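Local coordinates for protein amoebiasin-2 (PDB 3M86) that inhibits cysteine proteases, lodging three loops from one end of an immunoglobulin-like β-sandwich in the substrate-binding site of its targets, at residues Asp47-Ser52 / Thr84-Gly89; Asp24-Gln29 / Tyr106-Arg111. One frame throughout, in Å; residues are numbered along the deposited sequence.

From the N terminus, the chain first lays down Asp24-Gln29 and then, past the BC loop, Asp47-Ser52. After the DE loop comes Thr84-Gly89, which closes contact 1 with 31 residues between its segments. Beyond the FG loop, Tyr106-Arg111 returns to Asp24-Gln29 and closes contact 2, whose 76-residue interval holds all of contact 1. Both contacts bridge the two sheets of the sandwich: strands 25-32 and 49-58 belong to one, strands 82-91 and 102-110 to the other. Their centres are about 8 Å apart; Phe49 CZ, 3.6 Å from Ile26 CD1, joins their cores, and a probable backbone hydrogen bond, Ile86 N to Tyr106 O at 2.8 Å, joins their strands within one sheet.

Contact 1: residues Asp47-Ser52 / Thr84-Gly89; sequences DTFSLS and TTIKLG
This is a buried sheet-to-sheet packing contact in the β-sandwich of a chagasin-type (I42) inhibitor, in which Thr48, just before outermost strand 49-58, and Phe49, its first residue, meet Thr84 and Ile86 on strand 82-91 of the other sheet. The evidence is entirely side-chain: the nearest CA atoms, those of Thr48 and Thr84, are 7.6 Å apart, and 153 Å² of surface is buried, counting both sides. Phe49 points into the gap and offers the CE2 corner of its ring. Thr84 OG1 comes to the ring edge, near its plane, 3.4 Å from Phe49 CE2, while Ile86 CD1 approaches the same carbon obliquely at 4.1 Å. The hydroxyl is held there by a bond within its own sheet: Thr84 OG1 donates to the carbonyl oxygen of Val108, so this polar group is satisfied inside an otherwise apolar layer. With chi1 at 68°, OG1 lies between the backbone N and the carbonyl carbon, and CG2 is thereby directed at Thr48. Thr48 CG2 stands anti to its own backbone N, while Thr48 OG1 turns away and donates to Asp47 OD2 at 2.9 Å, meeting it 59° out of the carboxylate plane. Ile110 also packs on Thr48 and Phe49. The two threonine side chains pass at a slant, and the methyls are squeezed inside normal carbon-carbon contact distance, with Thr48 CG2 3.4 Å from Thr84 CG2.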
ATOM      1  N   ASP A  47      -7.449  -7.133 -12.559  1.00 18.32           N
ATOM      2  CA  ASP A  47      -8.117  -8.400 -12.799  1.00 17.94           C
ATOM      3  C   ASP A  47      -7.844  -9.366 -11.641  1.00 20.86           C
ATOM      4  O   ASP A  47      -8.560 -10.347 -11.483  1.00 23.30           O
ATOM      5  CB  ASP A  47      -7.690  -9.020 -14.133  1.00 26.65           C
ATOM      6  CG  ASP A  47      -6.252  -9.503 -14.123  1.00 45.99           C
ATOM      7  OD1 ASP A  47      -5.917 -10.381 -14.947  1.00 60.40           O
ATOM      8  OD2 ASP A  47      -5.457  -9.012 -13.296  1.00 51.10           O
ATOM      9  N   THR A  48      -6.832  -9.074 -10.822  1.00 17.02           N
ATOM     10  CA  THR A  48      -6.400 -10.020  -9.783  1.00 16.11           C
ATOM     11  C   THR A  48      -6.704  -9.579  -8.350  1.00 15.42           C
ATOM     12  O   THR A  48      -6.895 -10.433  -7.477  1.00 15.22           O
ATOM     13  CB  THR A  48      -4.903 -10.374  -9.912  1.00 19.88           C
ATOM     14  OG1 THR A  48      -4.643 -10.827 -11.249  1.00 20.49           O
ATOM     15  CG2 THR A  48      -4.522 -11.500  -8.936  1.00 22.29           C
ATOM     16  N   PHE A  49      -6.741  -8.266  -8.111  1.00 11.87           N
ATOM     17  CA  PHE A  49      -7.123  -7.724  -6.811  1.00 12.99           C
ATOM     18  C   PHE A  49      -8.291  -6.763  -6.887  1.00 14.77           C
ATOM     19  O   PHE A  49      -8.440  -6.008  -7.856  1.00 17.08           O
ATOM     20  CB  PHE A  49      -5.986  -6.903  -6.194  1.00 13.38           C
ATOM     21  CG  PHE A  49      -4.861  -7.715  -5.647  1.00 14.49           C
ATOM     22  CD1 PHE A  49      -5.024  -8.450  -4.494  1.00 13.99           C
ATOM     23  CD2 PHE A  49      -3.617  -7.707  -6.269  1.00 21.67           C
ATOM     24  CE1 PHE A  49      -3.978  -9.198  -3.979  1.00 16.72           C
ATOM     25  CE2 PHE A  49      -2.574  -8.452  -5.764  1.00 19.29           C
ATOM     26  CZ  PHE A  49      -2.757  -9.197  -4.622  1.00 16.06           C
ATOM     27  N   SER A  50      -9.104  -6.773  -5.836  0.53 13.71           N
ATOM     28  CA  SER A  50     -10.115  -5.747  -5.614  0.53 15.08           C
ATOM     29  C   SER A  50      -9.674  -4.811  -4.488  0.53 16.39           C
ATOM     30  O   SER A  50      -9.097  -5.253  -3.498  0.53 15.52           O
ATOM     31  CB  SER A  50     -11.449  -6.398  -5.253  0.53 20.24           C
ATOM     32  OG  SER A  50     -12.432  -5.423  -4.964  0.53 26.37           O
ATOM     33  N   LEU A  51      -9.945  -3.515  -4.641  1.00 14.92           N
ATOM     34  CA  LEU A  51      -9.649  -2.539  -3.591  1.00 18.52           C
ATOM     35  C   LEU A  51     -10.768  -2.648  -2.573  1.00 28.01           C
ATOM     36  O   LEU A  51     -11.898  -2.240  -2.834  1.00 38.01           O
ATOM     37  CB  LEU A  51      -9.631  -1.131  -4.186  1.00 24.07           C
ATOM     38  CG  LEU A  51      -9.191   0.065  -3.329  1.00 35.18           C
ATOM     39  CD1 LEU A  51     -10.239   0.436  -2.287  1.00 44.21           C
ATOM     40  CD2 LEU A  51      -7.835  -0.190  -2.682  1.00 23.85           C
ATOM     41  N   SER A  52     -10.466  -3.217  -1.418  1.00 13.88           N
ATOM     42  CA  SER A  52     -11.485  -3.439  -0.413  1.00 13.74           C
ATOM     43  C   SER A  52     -11.665  -2.174   0.430  1.00 16.46           C
ATOM     44  O   SER A  52     -12.767  -1.843   0.852  1.00 17.97           O
ATOM     45  CB  SER A  52     -11.147  -4.652   0.461  1.00 23.00           C
ATOM     46  OG  SER A  52      -9.822  -4.596   0.940  1.00 39.93           O
ATOM     47  N   THR A  84       1.397 -11.719  -8.915  1.00 16.70           N
ATOM     48  CA  THR A  84       1.217 -10.297  -9.157  1.00 16.86           C
ATOM     49  C   THR A  84       2.409  -9.481  -8.706  1.00 15.99           C
ATOM     50  O   THR A  84       3.240  -9.933  -7.917  1.00 15.84           O
ATOM     51  CB  THR A  84       0.024  -9.740  -8.351  1.00 23.85           C
ATOM     52  OG1 THR A  84       0.344  -9.766  -6.951  1.00 23.72           O
ATOM     53  CG2 THR A  84      -1.226 -10.545  -8.594  1.00 23.54           C
ATOM     54  N   THR A  85       2.475  -8.260  -9.220  1.00 15.69           N
ATOM     55  CA  THR A  85       3.391  -7.259  -8.710  1.00 14.38           C
ATOM     56  C   THR A  85       2.562  -6.044  -8.344  1.00 17.70           C
ATOM     57  O   THR A  85       1.697  -5.630  -9.116  1.00 20.14           O
ATOM     58  CB  THR A  85       4.392  -6.834  -9.777  1.00 22.30           C
ATOM     59  OG1 THR A  85       5.101  -7.986 -10.248  1.00 25.50           O
ATOM     60  CG2 THR A  85       5.376  -5.826  -9.199  1.00 27.19           C
ATOM     61  N   ILE A  86       2.835  -5.473  -7.176  1.00 12.49           N
ATOM     62  CA  ILE A  86       2.188  -4.240  -6.738  1.00 11.60           C
ATOM     63  C   ILE A  86       3.290  -3.186  -6.662  1.00 15.25           C
ATOM     64  O   ILE A  86       4.338  -3.432  -6.061  1.00 17.29           O
ATOM     65  CB  ILE A  86       1.544  -4.404  -5.344  1.00 13.95           C
ATOM     66  CG1 ILE A  86       0.485  -5.514  -5.349  1.00 14.77           C
ATOM     67  CG2 ILE A  86       0.929  -3.066  -4.848  1.00 11.81           C
ATOM     68  CD1 ILE A  86       0.032  -5.916  -3.944  1.00 16.73           C
ATOM     69  N   LYS A  87       3.075  -2.036  -7.293  1.00 13.46           N
ATOM     70  CA  LYS A  87       4.058  -0.956  -7.235  1.00 14.57           C
ATOM     71  C   LYS A  87       3.431   0.305  -6.659  1.00 15.60           C
ATOM     72  O   LYS A  87       2.303   0.655  -7.004  1.00 16.43           O
ATOM     73  CB  LYS A  87       4.606  -0.649  -8.627  1.00 19.36           C
ATOM     74  CG  LYS A  87       5.499  -1.732  -9.219  1.00 27.96           C
ATOM     75  CD  LYS A  87       5.910  -1.372 -10.641  1.00 35.74           C
ATOM     76  CE  LYS A  87       6.779  -2.456 -11.263  1.00 49.00           C
ATOM     77  NZ  LYS A  87       7.117  -2.152 -12.685  1.00 51.74           N
ATOM     78  N   LEU A  88       4.159   0.979  -5.773  1.00 13.50           N
ATOM     79  CA  LEU A  88       3.689   2.251  -5.212  1.00 13.77           C
ATOM     80  C   LEU A  88       4.726   3.329  -5.494  1.00 16.42           C
ATOM     81  O   LEU A  88       5.927   3.068  -5.446  1.00 18.72           O
ATOM     82  CB  LEU A  88       3.537   2.161  -3.692  1.00 14.18           C
ATOM     83  CG  LEU A  88       2.554   1.313  -2.867  1.00 24.06           C
ATOM     84  CD1 LEU A  88       1.137   1.884  -2.833  1.00 21.12           C
ATOM     85  CD2 LEU A  88       2.581  -0.155  -3.233  1.00 20.55           C
ATOM     86  N   GLY A  89       4.263   4.539  -5.765  1.00 13.68           N
ATOM     87  CA  GLY A  89       5.161   5.672  -5.901  1.00 14.34           C
ATOM     88  C   GLY A  89       4.642   6.821  -5.067  1.00 16.60           C
ATOM     89  O   GLY A  89       3.443   7.066  -5.032  1.00 15.16           O
TER

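Contact 2: residues Asp24-Gln29 / Tyr106-Arg111; sequences DLIKIQ and YSVVIR
With chi1 near -66° and chi2 near 166°, Ile26 stretches its CG1-CD1 arm across the interior of the immunoglobulin-like β-sandwich, and Val108, whose chi1 of 177° sets CG1 anti to the backbone N and CG2 anti to the carbonyl carbon, turns both methyls to receive it. The side chains meet tip to tip. Ile26 CD1 lies 3.7 Å from Val108 CG1 and 3.8 Å from Val108 CG2, nearly equidistant, which places it at the fork of the valine. This is core packing between the facing sheets, joining strand 25-32 to strand 102-110. The segments run in opposite directions: Ile26 lies opposite Val108, with CA atoms 9.3 Å apart, and Ile28 opposite Tyr106, with CA atoms 10.1 Å apart. Such spacing leaves the gap to be bridged by inward-facing side chains at alternate positions. All four contacting residues are buried, and 148 Å² of surface is buried between the segments, counting both sides. Ile20 packs on both Ile26 and Val108, and Leu9 on both Ile26 and Tyr106, so strands 17-20 and 6-9 flank the pair. In sequence, the contact uses the ends of its two strands remote from the protease-binding BC and FG loops. The second contact is looser. Ile28 brings its CG2 branch obliquely to the Tyr106 ring, 4.3 Å from Tyr106 CE2. The phenol oxygen is not bonded across this contact: Ile28 CG2 merely lies 4.3 Å from Tyr106 OH, and that hydroxyl donates its hydrogen bond to the carbonyl oxygen of Thr10.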
ATOM      1  N   ASP A  24      -7.227 -14.493   1.731  1.00 10.79           N
ATOM      2  CA  ASP A  24      -6.450 -13.573   2.576  1.00 10.07           C
ATOM      3  C   ASP A  24      -6.675 -12.109   2.179  1.00 11.34           C
ATOM      4  O   ASP A  24      -7.354 -11.826   1.182  1.00 15.05           O
ATOM      5  CB  ASP A  24      -4.962 -13.907   2.474  1.00 12.13           C
ATOM      6  CG  ASP A  24      -4.572 -15.130   3.291  1.00 12.23           C
ATOM      7  OD1 ASP A  24      -3.384 -15.511   3.234  1.00 14.88           O
ATOM      8  OD2 ASP A  24      -5.439 -15.729   3.979  1.00 15.00           O
ATOM      9  N   LEU A  25      -6.108 -11.190   2.961  1.00  9.59           N
ATOM     10  CA  LEU A  25      -6.140  -9.767   2.647  1.00 10.85           C
ATOM     11  C   LEU A  25      -4.748  -9.185   2.760  1.00 12.86           C
ATOM     12  O   LEU A  25      -3.972  -9.618   3.608  1.00 13.46           O
ATOM     13  CB  LEU A  25      -7.058  -9.013   3.609  1.00 14.72           C
ATOM     14  CG  LEU A  25      -8.572  -9.068   3.445  1.00 30.88           C
ATOM     15  CD1 LEU A  25      -9.218  -8.273   4.565  1.00 30.49           C
ATOM     16  CD2 LEU A  25      -8.977  -8.508   2.087  1.00 32.29           C
ATOM     17  N   ILE A  26      -4.442  -8.206   1.911  1.00  8.16           N
ATOM     18  CA  ILE A  26      -3.205  -7.437   2.029  1.00  8.22           C
ATOM     19  C   ILE A  26      -3.553  -6.051   2.526  1.00 11.28           C
ATOM     20  O   ILE A  26      -4.479  -5.422   2.016  1.00 10.99           O
ATOM     21  CB  ILE A  26      -2.505  -7.316   0.679  1.00 11.85           C
ATOM     22  CG1 ILE A  26      -2.022  -8.689   0.220  1.00 17.75           C
ATOM     23  CG2 ILE A  26      -1.310  -6.338   0.760  1.00 13.46           C
ATOM     24  CD1 ILE A  26      -1.629  -8.732  -1.222  1.00 23.41           C
ATOM     25  N   LYS A  27      -2.831  -5.596   3.547  1.00  9.19           N
ATOM     26  CA  LYS A  27      -2.996  -4.229   4.050  1.00  7.60           C
ATOM     27  C   LYS A  27      -1.666  -3.518   3.953  1.00  9.14           C
ATOM     28  O   LYS A  27      -0.740  -3.831   4.690  1.00 11.18           O
ATOM     29  CB  LYS A  27      -3.496  -4.200   5.506  1.00 12.52           C
ATOM     30  CG  LYS A  27      -4.963  -4.573   5.727  1.00 17.42           C
ATOM     31  CD  LYS A  27      -5.412  -4.168   7.143  1.00 19.52           C
ATOM     32  CE  LYS A  27      -6.825  -4.649   7.446  1.00 30.09           C
ATOM     33  NZ  LYS A  27      -7.239  -4.358   8.852  1.00 31.99           N
ATOM     34  N   ILE A  28      -1.582  -2.562   3.032  1.00  8.11           N
ATOM     35  CA  ILE A  28      -0.386  -1.756   2.845  1.00  6.80           C
ATOM     36  C   ILE A  28      -0.570  -0.519   3.707  1.00  9.28           C
ATOM     37  O   ILE A  28      -1.529   0.233   3.520  1.00 11.39           O
ATOM     38  CB  ILE A  28      -0.237  -1.369   1.377  1.00  9.02           C
ATOM     39  CG1 ILE A  28      -0.091  -2.645   0.531  1.00 11.40           C
ATOM     40  CG2 ILE A  28       0.965  -0.424   1.180  1.00 11.67           C
ATOM     41  CD1 ILE A  28      -0.309  -2.430  -0.952  1.00 13.83           C
ATOM     42  N   GLN A  29       0.338  -0.322   4.653  1.00  7.35           N
ATOM     43  CA  GLN A  29       0.227   0.758   5.626  1.00  8.84           C
ATOM     44  C   GLN A  29       1.489   1.605   5.541  1.00  8.29           C
ATOM     45  O   GLN A  29       2.579   1.132   5.870  1.00 11.70           O
ATOM     46  CB  GLN A  29       0.062   0.186   7.036  1.00  9.76           C
ATOM     47  CG  GLN A  29      -1.279  -0.531   7.217  1.00 14.82           C
ATOM     48  CD  GLN A  29      -1.531  -0.967   8.655  1.00 21.10           C
ATOM     49  OE1 GLN A  29      -0.612  -1.022   9.472  1.00 26.68           O
ATOM     50  NE2 GLN A  29      -2.784  -1.285   8.964  1.00 26.41           N
ATOM     51  N   TYR A 106       6.215  -4.778  -4.427  1.00 14.54           N
ATOM     52  CA  TYR A 106       5.952  -6.029  -3.738  1.00 11.02           C
ATOM     53  C   TYR A 106       5.529  -7.105  -4.747  1.00 14.44           C
ATOM     54  O   TYR A 106       4.792  -6.830  -5.685  1.00 16.60           O
ATOM     55  CB  TYR A 106       4.824  -5.882  -2.719  1.00 10.61           C
ATOM     56  CG  TYR A 106       4.928  -4.736  -1.743  1.00 11.32           C
ATOM     57  CD1 TYR A 106       5.929  -4.696  -0.780  1.00 12.11           C
ATOM     58  CD2 TYR A 106       3.980  -3.724  -1.749  1.00 12.60           C
ATOM     59  CE1 TYR A 106       6.000  -3.650   0.137  1.00 11.89           C
ATOM     60  CE2 TYR A 106       4.048  -2.676  -0.841  1.00 16.38           C
ATOM     61  CZ  TYR A 106       5.046  -2.653   0.096  1.00 18.05           C
ATOM     62  OH  TYR A 106       5.096  -1.627   1.003  1.00 14.31           O
ATOM     63  N   SER A 107       5.993  -8.328  -4.539  1.00 13.52           N
ATOM     64  CA  SER A 107       5.567  -9.459  -5.343  1.00 14.65           C
ATOM     65  C   SER A 107       4.619 -10.289  -4.494  1.00 16.11           C
ATOM     66  O   SER A 107       4.947 -10.656  -3.370  1.00 17.63           O
ATOM     67  CB  SER A 107       6.774 -10.302  -5.748  1.00 18.35           C
ATOM     68  OG  SER A 107       7.679  -9.534  -6.515  1.00 25.49           O
ATOM     69  N   VAL A 108       3.432 -10.568  -5.015  1.00 14.39           N
ATOM     70  CA  VAL A 108       2.454 -11.310  -4.243  1.00 12.44           C
ATOM     71  C   VAL A 108       1.970 -12.524  -5.023  1.00 17.61           C
ATOM     72  O   VAL A 108       1.446 -12.395  -6.128  1.00 19.63           O
ATOM     73  CB  VAL A 108       1.257 -10.441  -3.837  1.00 13.66           C
ATOM     74  CG1 VAL A 108       0.226 -11.299  -3.085  1.00 16.82           C
ATOM     75  CG2 VAL A 108       1.720  -9.246  -2.994  1.00 15.77           C
ATOM     76  N   VAL A 109       2.185 -13.702  -4.455  1.00 11.44           N
ATOM     77  CA  VAL A 109       1.708 -14.941  -5.038  1.00 12.86           C
ATOM     78  C   VAL A 109       0.457 -15.365  -4.294  1.00 17.95           C
ATOM     79  O   VAL A 109       0.488 -15.580  -3.083  1.00 17.36           O
ATOM     80  CB  VAL A 109       2.760 -16.060  -4.910  1.00 18.10           C
ATOM     81  CG1 VAL A 109       2.247 -17.352  -5.541  1.00 25.87           C
ATOM     82  CG2 VAL A 109       4.077 -15.628  -5.543  1.00 20.70           C
ATOM     83  N   ILE A 110      -0.647 -15.464  -5.022  1.00 12.84           N
ATOM     84  CA  ILE A 110      -1.918 -15.904  -4.464  1.00 13.38           C
ATOM     85  C   ILE A 110      -2.128 -17.366  -4.828  1.00 16.12           C
ATOM     86  O   ILE A 110      -2.416 -17.716  -5.982  1.00 14.34           O
ATOM     87  CB  ILE A 110      -3.081 -15.066  -5.010  1.00 11.59           C
ATOM     88  CG1 ILE A 110      -2.811 -13.571  -4.788  1.00 14.91           C
ATOM     89  CG2 ILE A 110      -4.402 -15.515  -4.387  1.00 12.46           C
ATOM     90  CD1 ILE A 110      -3.713 -12.653  -5.605  1.00 17.74           C
ATOM     91  N   ARG A 111      -1.981 -18.235  -3.833  1.00 16.64           N
ATOM     92  CA  ARG A 111      -1.983 -19.669  -4.084  1.00 15.64           C
ATOM     93  C   ARG A 111      -3.313 -20.276  -3.688  1.00 23.33           C
ATOM     94  O   ARG A 111      -4.084 -19.668  -2.950  1.00 35.85           O
ATOM     95  CB  ARG A 111      -0.849 -20.339  -3.310  1.00 25.74           C
ATOM     96  OXT ARG A 111      -3.652 -21.381  -4.107  1.00 30.07           O
TER